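Long-range contacts in acetyl-CoA acetyltransferase (PDB 6BN2), which probably catalyses, as a thiolase, the reversible condensation of two acetyl-CoA molecules to acetoacetyl-CoA and free CoA: residues G27-V32 with V207-P212; A281-Y286 with I395-I400; I318-F323 with N376-G381. All coordinates share one frame; numbering follows the deposited sequence.

Contact 1: G27-V32 with V207-P212; sequences GSLSGV and VPVSIP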
ATOM      1  N   GLY A  27      23.361   2.184  10.612  1.00 18.63           N
ATOM      2  CA  GLY A  27      23.925   1.287  11.615  1.00 18.89           C
ATOM      3  C   GLY A  27      23.971  -0.155  11.158  1.00 20.43           C
ATOM      4  O   GLY A  27      24.243  -0.449   9.987  1.00 20.67           O
ATOM      5  N   SER A  28      23.680  -1.062  12.097  1.00 17.36           N
ATOM      6  CA  SER A  28      24.010  -2.475  11.917  1.00 19.11           C
ATOM      7  C   SER A  28      23.213  -3.127  10.797  1.00 19.52           C
ATOM      8  O   SER A  28      23.674  -4.116  10.221  1.00 22.54           O
ATOM      9  CB  SER A  28      23.785  -3.245  13.219  1.00 23.54           C
ATOM     10  OG  SER A  28      24.767  -2.902  14.173  1.00 22.66           O
ATOM     11  N   LEU A  29      22.013  -2.626  10.502  1.00 17.20           N
ATOM     12  CA  LEU A  29      21.179  -3.187   9.444  1.00 17.64           C
ATOM     13  C   LEU A  29      21.182  -2.344   8.186  1.00 18.83           C
ATOM     14  O   LEU A  29      20.393  -2.612   7.273  1.00 18.12           O
ATOM     15  CB  LEU A  29      19.737  -3.358   9.932  1.00 15.36           C
ATOM     16  CG  LEU A  29      19.610  -4.369  11.076  1.00 16.52           C
ATOM     17  CD1 LEU A  29      18.154  -4.446  11.554  1.00 19.02           C
ATOM     18  CD2 LEU A  29      20.154  -5.766  10.676  1.00 18.29           C
ATOM     19  N   SER A  30      22.068  -1.349   8.096  1.00 18.57           N
ATOM     20  CA  SER A  30      21.983  -0.435   6.966  1.00 19.42           C
ATOM     21  C   SER A  30      22.287  -1.117   5.637  1.00 23.39           C
ATOM     22  O   SER A  30      21.889  -0.598   4.586  1.00 22.14           O
ATOM     23  CB  SER A  30      22.920   0.751   7.183  1.00 23.38           C
ATOM     24  OG  SER A  30      24.264   0.330   7.278  1.00 23.35           O
ATOM     25  N   GLY A  31      22.959  -2.267   5.658  1.00 19.96           N
ATOM     26  CA  GLY A  31      23.224  -3.035   4.455  1.00 19.96           C
ATOM     27  C   GLY A  31      22.251  -4.162   4.171  1.00 20.11           C
ATOM     28  O   GLY A  31      22.488  -4.941   3.237  1.00 22.34           O
ATOM     29  N   VAL A  32      21.174  -4.280   4.941  1.00 17.54           N
ATOM     30  CA  VAL A  32      20.188  -5.342   4.794  1.00 15.98           C
ATOM     31  C   VAL A  32      18.897  -4.696   4.296  1.00 13.99           C
ATOM     32  O   VAL A  32      18.226  -3.992   5.063  1.00 15.63           O
ATOM     33  CB  VAL A  32      19.964  -6.091   6.114  1.00 16.79           C
ATOM     34  CG1 VAL A  32      18.974  -7.224   5.922  1.00 18.76           C
ATOM     35  CG2 VAL A  32      21.305  -6.605   6.667  1.00 17.45           C
ATOM     36  N   VAL A 207      13.561 -11.914  16.621  1.00 15.70           N
ATOM     37  CA  VAL A 207      14.243 -12.903  15.793  1.00 17.87           C
ATOM     38  C   VAL A 207      15.486 -12.244  15.210  1.00 18.61           C
ATOM     39  O   VAL A 207      15.398 -11.131  14.676  1.00 18.57           O
ATOM     40  CB  VAL A 207      13.330 -13.473  14.690  1.00 19.64           C
ATOM     41  CG1 VAL A 207      12.224 -14.314  15.338  1.00 21.42           C
ATOM     42  CG2 VAL A 207      12.719 -12.374  13.817  1.00 20.56           C
ATOM     43  N   PRO A 208      16.642 -12.876  15.302  1.00 17.83           N
ATOM     44  CA  PRO A 208      17.887 -12.212  14.903  1.00 18.54           C
ATOM     45  C   PRO A 208      18.040 -12.141  13.393  1.00 19.22           C
ATOM     46  O   PRO A 208      17.436 -12.904  12.633  1.00 21.52           O
ATOM     47  CB  PRO A 208      18.966 -13.107  15.507  1.00 22.28           C
ATOM     48  CG  PRO A 208      18.306 -14.491  15.514  1.00 27.87           C
ATOM     49  CD  PRO A 208      16.869 -14.211  15.887  1.00 21.08           C
ATOM     50  N   VAL A 209      18.905 -11.220  12.972  1.00 19.66           N
ATOM     51  CA  VAL A 209      19.254 -11.032  11.568  1.00 20.72           C
ATOM     52  C   VAL A 209      20.704 -11.435  11.390  1.00 22.64           C
ATOM     53  O   VAL A 209      21.580 -10.903  12.077  1.00 22.89           O
ATOM     54  CB  VAL A 209      19.060  -9.572  11.122  1.00 20.03           C
ATOM     55  CG1 VAL A 209      19.444  -9.422   9.650  1.00 21.48           C
ATOM     56  CG2 VAL A 209      17.635  -9.111  11.375  1.00 18.77           C
ATOM     57  N   SER A 210      20.958 -12.348  10.460  1.00 24.22           N
ATOM     58  CA  SER A 210      22.320 -12.729  10.117  1.00 28.42           C
ATOM     59  C   SER A 210      22.791 -11.837   8.977  1.00 34.07           C
ATOM     60  O   SER A 210      22.104 -11.714   7.960  1.00 35.19           O
ATOM     61  CB  SER A 210      22.379 -14.203   9.716  1.00 34.08           C
ATOM     62  OG  SER A 210      23.691 -14.572   9.345  1.00 42.53           O
ATOM     63  N   ILE A 211      23.948 -11.207   9.153  1.00 32.36           N
ATOM     64  CA  ILE A 211      24.442 -10.194   8.229  1.00 33.47           C
ATOM     65  C   ILE A 211      25.681 -10.749   7.530  1.00 44.11           C
ATOM     66  O   ILE A 211      26.736 -10.898   8.165  1.00 39.44           O
ATOM     67  CB  ILE A 211      24.745  -8.878   8.955  1.00 34.48           C
ATOM     68  CG1 ILE A 211      23.467  -8.343   9.607  1.00 30.88           C
ATOM     69  CG2 ILE A 211      25.321  -7.857   7.984  1.00 38.02           C
ATOM     70  CD1 ILE A 211      23.715  -7.356  10.701  1.00 31.50           C
ATOM     71  N   PRO A 212      25.608 -11.058   6.234  1.00 48.67           N
ATOM     72  CA  PRO A 212      26.777 -11.607   5.540  1.00 52.71           C
ATOM     73  C   PRO A 212      27.928 -10.615   5.539  1.00 53.98           C
ATOM     74  O   PRO A 212      27.730  -9.402   5.433  1.00 51.61           O
ATOM     75  CB  PRO A 212      26.257 -11.873   4.124  1.00 53.22           C
ATOM     76  CG  PRO A 212      25.114 -10.914   3.961  1.00 52.49           C
ATOM     77  CD  PRO A 212      24.473 -10.838   5.320  1.00 48.91           C
TER

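Contact 2: A281-Y286 with I395-I400; sequences AKIVSY and IVIENI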
ATOM      1  N   ALA A 281      -3.241 -14.396  21.177  1.00 17.43           N
ATOM      2  CA  ALA A 281      -4.153 -13.315  21.506  1.00 16.55           C
ATOM      3  C   ALA A 281      -5.273 -13.315  20.475  1.00 17.66           C
ATOM      4  O   ALA A 281      -5.150 -13.906  19.401  1.00 20.01           O
ATOM      5  CB  ALA A 281      -3.442 -11.954  21.508  1.00 17.39           C
ATOM      6  N   LYS A 282      -6.362 -12.647  20.820  1.00 17.00           N
ATOM      7  CA  LYS A 282      -7.495 -12.461  19.919  1.00 16.19           C
ATOM      8  C   LYS A 282      -7.572 -10.989  19.549  1.00 16.99           C
ATOM      9  O   LYS A 282      -7.356 -10.126  20.399  1.00 16.25           O
ATOM     10  CB  LYS A 282      -8.796 -12.913  20.607  1.00 16.51           C
ATOM     11  CG  LYS A 282     -10.061 -12.630  19.817  1.00 23.80           C
ATOM     12  CD  LYS A 282     -11.261 -13.227  20.562  1.00 27.97           C
ATOM     13  CE  LYS A 282     -12.544 -12.475  20.261  1.00 41.02           C
ATOM     14  NZ  LYS A 282     -13.714 -13.120  20.941  1.00 46.49           N
ATOM     15  N   ILE A 283      -7.848 -10.688  18.281  1.00 15.02           N
ATOM     16  CA  ILE A 283      -8.084  -9.297  17.895  1.00 15.56           C
ATOM     17  C   ILE A 283      -9.533  -8.974  18.231  1.00 17.73           C
ATOM     18  O   ILE A 283     -10.451  -9.621  17.727  1.00 19.80           O
ATOM     19  CB  ILE A 283      -7.788  -9.062  16.408  1.00 13.42           C
ATOM     20  CG1 ILE A 283      -6.284  -9.222  16.150  1.00 15.18           C
ATOM     21  CG2 ILE A 283      -8.250  -7.657  15.992  1.00 15.07           C
ATOM     22  CD1 ILE A 283      -5.893  -9.178  14.654  1.00 15.93           C
ATOM     23  N   VAL A 284      -9.743  -7.997  19.107  1.00 14.68           N
ATOM     24  CA  VAL A 284     -11.098  -7.684  19.560  1.00 14.63           C
ATOM     25  C   VAL A 284     -11.763  -6.663  18.643  1.00 16.04           C
ATOM     26  O   VAL A 284     -12.912  -6.851  18.225  1.00 18.19           O
ATOM     27  CB  VAL A 284     -11.067  -7.183  21.013  1.00 17.69           C
ATOM     28  CG1 VAL A 284     -12.467  -6.797  21.466  1.00 18.90           C
ATOM     29  CG2 VAL A 284     -10.471  -8.252  21.937  1.00 17.84           C
ATOM     30  N   SER A 285     -11.037  -5.587  18.332  1.00 15.65           N
ATOM     31  CA  SER A 285     -11.552  -4.501  17.510  1.00 13.45           C
ATOM     32  C   SER A 285     -10.390  -3.637  17.044  1.00 13.14           C
ATOM     33  O   SER A 285      -9.250  -3.781  17.503  1.00 14.73           O
ATOM     34  CB  SER A 285     -12.555  -3.643  18.278  1.00 18.53           C
ATOM     35  OG  SER A 285     -11.874  -2.996  19.350  1.00 17.03           O
ATOM     36  N   TYR A 286     -10.702  -2.713  16.141  1.00 14.28           N
ATOM     37  CA  TYR A 286      -9.684  -1.815  15.604  1.00 12.77           C
ATOM     38  C   TYR A 286     -10.412  -0.644  14.967  1.00 13.76           C
ATOM     39  O   TYR A 286     -11.613  -0.719  14.688  1.00 15.34           O
ATOM     40  CB  TYR A 286      -8.759  -2.515  14.573  1.00 14.51           C
ATOM     41  CG  TYR A 286      -9.576  -3.379  13.655  1.00 14.47           C
ATOM     42  CD1 TYR A 286     -10.253  -2.818  12.576  1.00 15.27           C
ATOM     43  CD2 TYR A 286      -9.744  -4.733  13.908  1.00 16.03           C
ATOM     44  CE1 TYR A 286     -11.076  -3.582  11.776  1.00 17.03           C
ATOM     45  CE2 TYR A 286     -10.561  -5.511  13.106  1.00 17.01           C
ATOM     46  CZ  TYR A 286     -11.222  -4.927  12.046  1.00 18.25           C
ATOM     47  OH  TYR A 286     -12.070  -5.676  11.253  1.00 20.63           O
ATOM     48  N   ILE A 395      -5.858  -0.576  17.872  1.00 12.52           N
ATOM     49  CA  ILE A 395      -6.312  -1.957  17.891  1.00 14.53           C
ATOM     50  C   ILE A 395      -6.398  -2.420  19.343  1.00 14.20           C
ATOM     51  O   ILE A 395      -5.577  -2.031  20.182  1.00 14.31           O
ATOM     52  CB  ILE A 395      -5.382  -2.854  17.039  1.00 12.64           C
ATOM     53  CG1 ILE A 395      -5.940  -4.274  16.916  1.00 14.60           C
ATOM     54  CG2 ILE A 395      -3.924  -2.848  17.597  1.00 15.51           C
ATOM     55  CD1 ILE A 395      -5.173  -5.106  15.867  1.00 17.19           C
ATOM     56  N   VAL A 396      -7.432  -3.207  19.644  1.00 13.55           N
ATOM     57  CA  VAL A 396      -7.650  -3.788  20.969  1.00 12.49           C
ATOM     58  C   VAL A 396      -7.471  -5.291  20.842  1.00 14.26           C
ATOM     59  O   VAL A 396      -8.060  -5.913  19.948  1.00 15.81           O
ATOM     60  CB  VAL A 396      -9.057  -3.436  21.495  1.00 15.07           C
ATOM     61  CG1 VAL A 396      -9.308  -4.108  22.853  1.00 15.26           C
ATOM     62  CG2 VAL A 396      -9.214  -1.917  21.598  1.00 17.04           C
ATOM     63  N   ILE A 397      -6.659  -5.885  21.726  1.00 16.02           N
ATOM     64  CA  ILE A 397      -6.458  -7.327  21.675  1.00 15.86           C
ATOM     65  C   ILE A 397      -6.745  -7.914  23.044  1.00 16.47           C
ATOM     66  O   ILE A 397      -6.735  -7.219  24.064  1.00 16.77           O
ATOM     67  CB  ILE A 397      -5.040  -7.731  21.212  1.00 17.17           C
ATOM     68  CG1 ILE A 397      -3.986  -7.288  22.223  1.00 16.97           C
ATOM     69  CG2 ILE A 397      -4.751  -7.202  19.802  1.00 14.69           C
ATOM     70  CD1 ILE A 397      -2.564  -7.772  21.870  1.00 20.35           C
ATOM     71  N   GLU A 398      -7.045  -9.209  23.048  1.00 15.98           N
ATOM     72  CA  GLU A 398      -7.295  -9.951  24.275  1.00 16.97           C
ATOM     73  C   GLU A 398      -6.228 -11.024  24.389  1.00 20.03           C
ATOM     74  O   GLU A 398      -6.110 -11.884  23.514  1.00 18.04           O
ATOM     75  CB  GLU A 398      -8.694 -10.574  24.289  1.00 18.70           C
ATOM     76  CG  GLU A 398      -8.953 -11.382  25.580  1.00 18.05           C
ATOM     77  CD  GLU A 398     -10.243 -12.192  25.532  1.00 28.45           C
ATOM     78  OE1 GLU A 398     -11.031 -12.021  24.575  1.00 27.52           O
ATOM     79  OE2 GLU A 398     -10.466 -13.005  26.456  1.00 30.43           O
ATOM     80  N   ASN A 399      -5.441 -10.957  25.452  1.00 16.61           N
ATOM     81  CA  ASN A 399      -4.471 -12.010  25.724  1.00 18.30           C
ATOM     82  C   ASN A 399      -5.183 -13.323  26.027  1.00 19.52           C
ATOM     83  O   ASN A 399      -6.150 -13.360  26.796  1.00 20.81           O
ATOM     84  CB  ASN A 399      -3.584 -11.594  26.898  1.00 19.14           C
ATOM     85  CG  ASN A 399      -2.572 -12.671  27.276  1.00 20.23           C
ATOM     86  OD1 ASN A 399      -2.029 -13.355  26.403  1.00 21.69           O
ATOM     87  ND2 ASN A 399      -2.322 -12.834  28.585  1.00 19.74           N
ATOM     88  N   ILE A 400      -4.708 -14.405  25.415  1.00 19.51           N
ATOM     89  CA  ILE A 400      -5.219 -15.752  25.655  0.59 19.93           C
ATOM     90  C   ILE A 400      -4.190 -16.460  26.528  1.00 22.92           C
ATOM     91  O   ILE A 400      -3.063 -16.706  26.086  1.00 27.09           O
ATOM     92  CB  ILE A 400      -5.465 -16.510  24.341  0.59 22.75           C
ATOM     93  CG1 ILE A 400      -6.450 -15.743  23.447  0.59 24.43           C
ATOM     94  CG2 ILE A 400      -5.940 -17.938  24.618  0.59 24.01           C
ATOM     95  CD1 ILE A 400      -7.743 -15.365  24.137  0.59 24.50           C
TER

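Contact 3: I318-F323 with N376-G381; sequences IDFFEF and NNAKYG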
ATOM      1  N   ILE A 318      -8.829  -1.710  29.878  1.00 17.89           N
ATOM      2  CA  ILE A 318      -7.546  -1.994  29.245  1.00 15.58           C
ATOM      3  C   ILE A 318      -6.465  -2.065  30.314  1.00 19.67           C
ATOM      4  O   ILE A 318      -6.317  -1.141  31.123  1.00 21.21           O
ATOM      5  CB  ILE A 318      -7.193  -0.929  28.199  1.00 16.81           C
ATOM      6  CG1 ILE A 318      -8.310  -0.784  27.156  1.00 18.78           C
ATOM      7  CG2 ILE A 318      -5.850  -1.283  27.564  1.00 19.13           C
ATOM      8  CD1 ILE A 318      -8.624  -2.079  26.380  1.00 20.21           C
ATOM      9  N   ASP A 319      -5.713  -3.172  30.327  1.00 17.45           N
ATOM     10  CA  ASP A 319      -4.673  -3.350  31.335  1.00 16.65           C
ATOM     11  C   ASP A 319      -3.366  -2.669  30.939  1.00 18.28           C
ATOM     12  O   ASP A 319      -2.683  -2.093  31.795  1.00 18.13           O
ATOM     13  CB  ASP A 319      -4.425  -4.840  31.568  1.00 18.17           C
ATOM     14  CG  ASP A 319      -5.608  -5.534  32.236  1.00 26.45           C
ATOM     15  OD1 ASP A 319      -6.267  -4.897  33.085  1.00 27.49           O
ATOM     16  OD2 ASP A 319      -5.872  -6.720  31.934  1.00 26.58           O
ATOM     17  N   PHE A 320      -2.995  -2.745  29.662  1.00 17.47           N
ATOM     18  CA  PHE A 320      -1.735  -2.183  29.190  1.00 16.22           C
ATOM     19  C   PHE A 320      -1.924  -1.585  27.814  1.00 15.43           C
ATOM     20  O   PHE A 320      -2.742  -2.061  27.023  1.00 16.25           O
ATOM     21  CB  PHE A 320      -0.619  -3.242  29.158  1.00 16.57           C
ATOM     22  CG  PHE A 320      -0.170  -3.631  30.524  1.00 15.77           C
ATOM     23  CD1 PHE A 320      -0.758  -4.705  31.188  1.00 18.11           C
ATOM     24  CD2 PHE A 320       0.781  -2.869  31.188  1.00 18.54           C
ATOM     25  CE1 PHE A 320      -0.379  -5.028  32.498  1.00 20.34           C
ATOM     26  CE2 PHE A 320       1.178  -3.194  32.492  1.00 21.64           C
ATOM     27  CZ  PHE A 320       0.596  -4.271  33.146  1.00 24.27           C
ATOM     28  N   PHE A 321      -1.133  -0.546  27.536  1.00 14.47           N
ATOM     29  CA  PHE A 321      -1.214   0.214  26.292  1.00 13.23           C
ATOM     30  C   PHE A 321       0.155   0.273  25.637  1.00 14.09           C
ATOM     31  O   PHE A 321       1.176   0.375  26.326  1.00 16.02           O
ATOM     32  CB  PHE A 321      -1.656   1.666  26.525  1.00 14.80           C
ATOM     33  CG  PHE A 321      -2.985   1.806  27.202  1.00 13.74           C
ATOM     34  CD1 PHE A 321      -3.080   1.732  28.589  1.00 18.81           C
ATOM     35  CD2 PHE A 321      -4.136   2.053  26.460  1.00 15.67           C
ATOM     36  CE1 PHE A 321      -4.307   1.886  29.233  1.00 21.50           C
ATOM     37  CE2 PHE A 321      -5.376   2.204  27.093  1.00 17.26           C
ATOM     38  CZ  PHE A 321      -5.458   2.123  28.477  1.00 18.86           C
ATOM     39  N   GLU A 322       0.165   0.279  24.300  1.00 14.59           N
ATOM     40  CA  GLU A 322       1.364   0.617  23.532  1.00 14.88           C
ATOM     41  C   GLU A 322       0.985   1.769  22.621  1.00 17.81           C
ATOM     42  O   GLU A 322       0.199   1.581  21.690  1.00 17.29           O
ATOM     43  CB  GLU A 322       1.872  -0.566  22.708  1.00 15.87           C
ATOM     44  CG  GLU A 322       2.565  -1.632  23.517  1.00 17.44           C
ATOM     45  CD  GLU A 322       3.982  -1.239  23.890  1.00 21.41           C
ATOM     46  OE1 GLU A 322       4.391  -1.562  25.025  1.00 19.87           O
ATOM     47  OE2 GLU A 322       4.687  -0.628  23.059  1.00 20.87           O
ATOM     48  N   PHE A 323       1.507   2.958  22.907  1.00 15.63           N
ATOM     49  CA  PHE A 323       1.347   4.135  22.055  0.55 17.36           C
ATOM     50  C   PHE A 323       2.701   4.452  21.440  1.00 19.96           C
ATOM     51  O   PHE A 323       3.661   4.708  22.175  1.00 23.20           O
ATOM     52  CB  PHE A 323       0.869   5.346  22.858  0.55 19.13           C
ATOM     53  CG  PHE A 323      -0.597   5.380  23.119  0.55 20.96           C
ATOM     54  CD1 PHE A 323      -1.462   5.932  22.186  0.55 22.44           C
ATOM     55  CD2 PHE A 323      -1.109   4.936  24.325  0.55 27.91           C
ATOM     56  CE1 PHE A 323      -2.831   5.997  22.435  0.55 23.99           C
ATOM     57  CE2 PHE A 323      -2.466   4.992  24.575  0.55 23.41           C
ATOM     58  CZ  PHE A 323      -3.328   5.519  23.633  0.55 26.56           C
ATOM     59  N   ASN A 376       2.648  -9.740  32.254  1.00 19.54           N
ATOM     60  CA  ASN A 376       1.922  -9.173  33.379  1.00 19.32           C
ATOM     61  C   ASN A 376       0.621  -9.912  33.679  1.00 24.65           C
ATOM     62  O   ASN A 376      -0.188  -9.412  34.464  1.00 26.34           O
ATOM     63  CB  ASN A 376       1.669  -7.688  33.101  1.00 20.57           C
ATOM     64  CG  ASN A 376       2.953  -6.877  33.115  1.00 23.26           C
ATOM     65  OD1 ASN A 376       3.425  -6.488  34.184  1.00 26.64           O
ATOM     66  ND2 ASN A 376       3.540  -6.643  31.946  1.00 21.69           N
ATOM     67  N   ASN A 377       0.417 -11.093  33.083  1.00 21.55           N
ATOM     68  CA  ASN A 377      -0.772 -11.907  33.330  0.59 22.42           C
ATOM     69  C   ASN A 377      -2.047 -11.080  33.177  1.00 21.89           C
ATOM     70  O   ASN A 377      -2.956 -11.136  34.009  1.00 24.71           O
ATOM     71  CB  ASN A 377      -0.702 -12.552  34.717  0.59 25.47           C
ATOM     72  CG  ASN A 377      -1.723 -13.654  34.898  0.59 30.70           C
ATOM     73  OD1 ASN A 377      -2.052 -14.370  33.950  0.59 31.91           O
ATOM     74  ND2 ASN A 377      -2.235 -13.795  36.117  0.59 34.34           N
ATOM     75  N   ALA A 378      -2.100 -10.304  32.104  1.00 19.78           N
ATOM     76  CA  ALA A 378      -3.161  -9.342  31.845  1.00 21.28           C
ATOM     77  C   ALA A 378      -4.140  -9.894  30.811  1.00 22.61           C
ATOM     78  O   ALA A 378      -3.922 -10.949  30.218  1.00 25.68           O
ATOM     79  CB  ALA A 378      -2.558  -8.018  31.362  1.00 22.02           C
ATOM     80  N   LYS A 379      -5.230  -9.150  30.596  1.00 20.21           N
ATOM     81  CA  LYS A 379      -6.286  -9.585  29.684  1.00 18.12           C
ATOM     82  C   LYS A 379      -6.352  -8.707  28.436  1.00 17.09           C
ATOM     83  O   LYS A 379      -5.902  -9.115  27.362  1.00 20.51           O
ATOM     84  CB  LYS A 379      -7.642  -9.593  30.392  1.00 19.56           C
ATOM     85  CG  LYS A 379      -8.740 -10.211  29.529  1.00 23.19           C
ATOM     86  CD  LYS A 379     -10.052 -10.316  30.277  1.00 25.93           C
ATOM     87  CE  LYS A 379     -11.087 -11.030  29.430  1.00 34.74           C
ATOM     88  NZ  LYS A 379     -12.398 -11.089  30.119  1.00 40.94           N
ATOM     89  N   TYR A 380      -6.883  -7.492  28.554  1.00 19.39           N
ATOM     90  CA  TYR A 380      -7.018  -6.618  27.394  1.00 18.63           C
ATOM     91  C   TYR A 380      -5.843  -5.654  27.260  1.00 16.95           C
ATOM     92  O   TYR A 380      -5.380  -5.065  28.244  1.00 17.88           O
ATOM     93  CB  TYR A 380      -8.320  -5.822  27.468  1.00 17.06           C
ATOM     94  CG  TYR A 380      -9.570  -6.656  27.342  1.00 18.58           C
ATOM     95  CD1 TYR A 380      -9.807  -7.416  26.197  1.00 19.60           C
ATOM     96  CD2 TYR A 380     -10.525  -6.663  28.347  1.00 21.65           C
ATOM     97  CE1 TYR A 380     -10.954  -8.179  26.074  1.00 22.30           C
ATOM     98  CE2 TYR A 380     -11.675  -7.415  28.228  1.00 24.22           C
ATOM     99  CZ  TYR A 380     -11.886  -8.167  27.087  1.00 24.80           C
ATOM    100  OH  TYR A 380     -13.034  -8.912  26.976  1.00 27.70           O
ATOM    101  N   GLY A 381      -5.386  -5.472  26.022  1.00 15.12           N
ATOM    102  CA  GLY A 381      -4.414  -4.444  25.712  1.00 14.62           C
ATOM    103  C   GLY A 381      -4.880  -3.619  24.527  1.00 14.89           C
ATOM    104  O   GLY A 381      -5.713  -4.049  23.727  1.00 16.77           O
TER
HETATM  105  O   HOH W   1      -8.434  -6.299  31.019  1.00 26.74           O

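Contact 1: G27-V32 with V207-P212
L29 turns CG to the side remote from its carbonyl carbon (chi1 -64°), which carries its CD2 branch up to both V209 and I211; I211, with nearly the same first torsion (chi1 -60°), sends CD1 to meet it. These branches join a loop built of two overlapping type I beta turns, G27 to S30 and L29 to V32, to the short strand 209-211, one half of a two-stranded antiparallel sheet in the N-terminal thiolase region. The L29 methyl CD2 touches V209 CG1 and I211 CD1, each at 3.9 Å, and the L29 and I211 side chains meet at about a right angle. V32 adds a second crossing of that kind, its CG2 lying 4.0 Å from I211 CG1.

Apolar, beta-branched V209 and I211 suit the side of the strand that faces the loop, while the polar S210 between them points away to the exposed side. The closest approach across the contact is that of the I211 CD1 methyl, 3.3 Å from the backbone oxygen S28 O. L37 of helix 34-48 touches L29, V32 and V209 and so continues the apolar cluster, and F221 of the partner strand packs on L29 and I211. The hydroxyl of S28 is bonded to E225.

The first turn is held by the carbonyl of G27 and by S30, whose short hydroxyl reaches back to it. G27 O accepts two bonds, from S30 N at 3.0 Å and from the hydroxyl S30 OG at 2.8 Å, the latter approaching in the carbonyl plane with a C=O...OG angle of 148°.

Contact 2: A281-Y286 with I395-I400
The ring of Y286, whose CB rests 4.1 Å from I395 CG1, has the methyl I283 CG2 at its edge, in the ring plane; the E398 side chain, ending in its flat carboxylate, crosses that of K282 at a slant, E398 OE1 4.2 Å from K282 CD. These residues stand on neighbouring antiparallel strands of the large mixed sheet of the thiolase fold, and a classic beta bulge interrupts the pairing. Y286 OH reaches D114 of the second subunit, and K282 NZ forms its salt bridge with E11, so the long ends of both side chains serve partners beyond this strand pair.

Before the bulge, K282 and E398 form a hydrogen-bonded pair, each backbone N giving its hydrogen to the other's O at 2.8 Å. At the bulge V284 and S285 together face V396. V396 O takes one bond from V284 N at 2.8 Å and a weak one from S285 N at 3.4 Å; the nearly straight return bond from V396 N to S285 O restores the ladder, now shifted by one residue. The helix-like backbone of V284 (phi -89°, psi -48°) makes room for the extra residue and turns its side chain toward the other strand, where V284 CG2 lies 3.8 Å from E398 CB.

I283, I395 and I397 give their face of the sheet its branched aliphatic surface, on which helices 98-111 and 358-375 pack. On the other face, next to helix 300-311, a small serine fits: with chi1 65°, S285 OG sits between its backbone N and carbonyl carbon, bonds to A307 O, and comes within 3.6 Å of V396 CB.

Contact 3: I318-F323 with N376-G381
F320 and G381 pair in parallel at the edge of the main sheet, and one residue earlier D319 N donates to Y380 O at 2.8 Å. Parallel neighbours of this kind, with helix 358-375 the last of the helices in the connection between them, form a beta-alpha-beta crossover; N377, with positive phi, is the C-prime residue of the Schellman motif that ends this helix.

The side chains join that helix end to the strand. The F320 ring lies against N376: the ring and amide planes are 31° apart, N376 ND2 stands 4.0 Å above one face of the F320 ring, toward the rim, and N376 CB closes to 3.4 Å from F320 CE1. The amide is held in place by a bond from ND2 to V372 O, in the last turn of the helix. A378 meets the same ring differently, its small methyl lying at the edge and in the plane. Two residues before F320, I318 CD1 packs on Y380 CB at 3.9 Å. G381 CA makes a CA-H...O contact with F320 O at 3.2 Å.

D319 supplies the polar grip. Its first torsion, chi1 -68°, brings D319 OD2 to K379 N at 2.8 Å, with an N-H...O angle of 168°, and a water donates to OD2 while accepting from Y380 N. One carboxylate oxygen thus serves two successive backbone N-H groups, directly and through water, which probably stabilises its negative charge and helps to hold the backbone where strand 380-387 begins.

From the N terminus, contact 1 comes first: it closes a loop of 174 residues, bringing the turns after strand 12-24 against strand 209-211 within the N-terminal thiolase region. Only then does contact 2 open, joining strand 281-290 to the last strand, 391-399, and contact 3 nests inside its loop, setting strand 320-323 beside strand 380-387. Contacts 2 and 3 touch, for strands 391-399 and 380-387 are neighbours: N399 N bonds to K379 O, and I397 N to G381 O. Together they order four adjacent strands of the main sheet. Contact 1 lies apart, its nearest atoms about 17 Å from contact 2 and about 16 Å from contact 3.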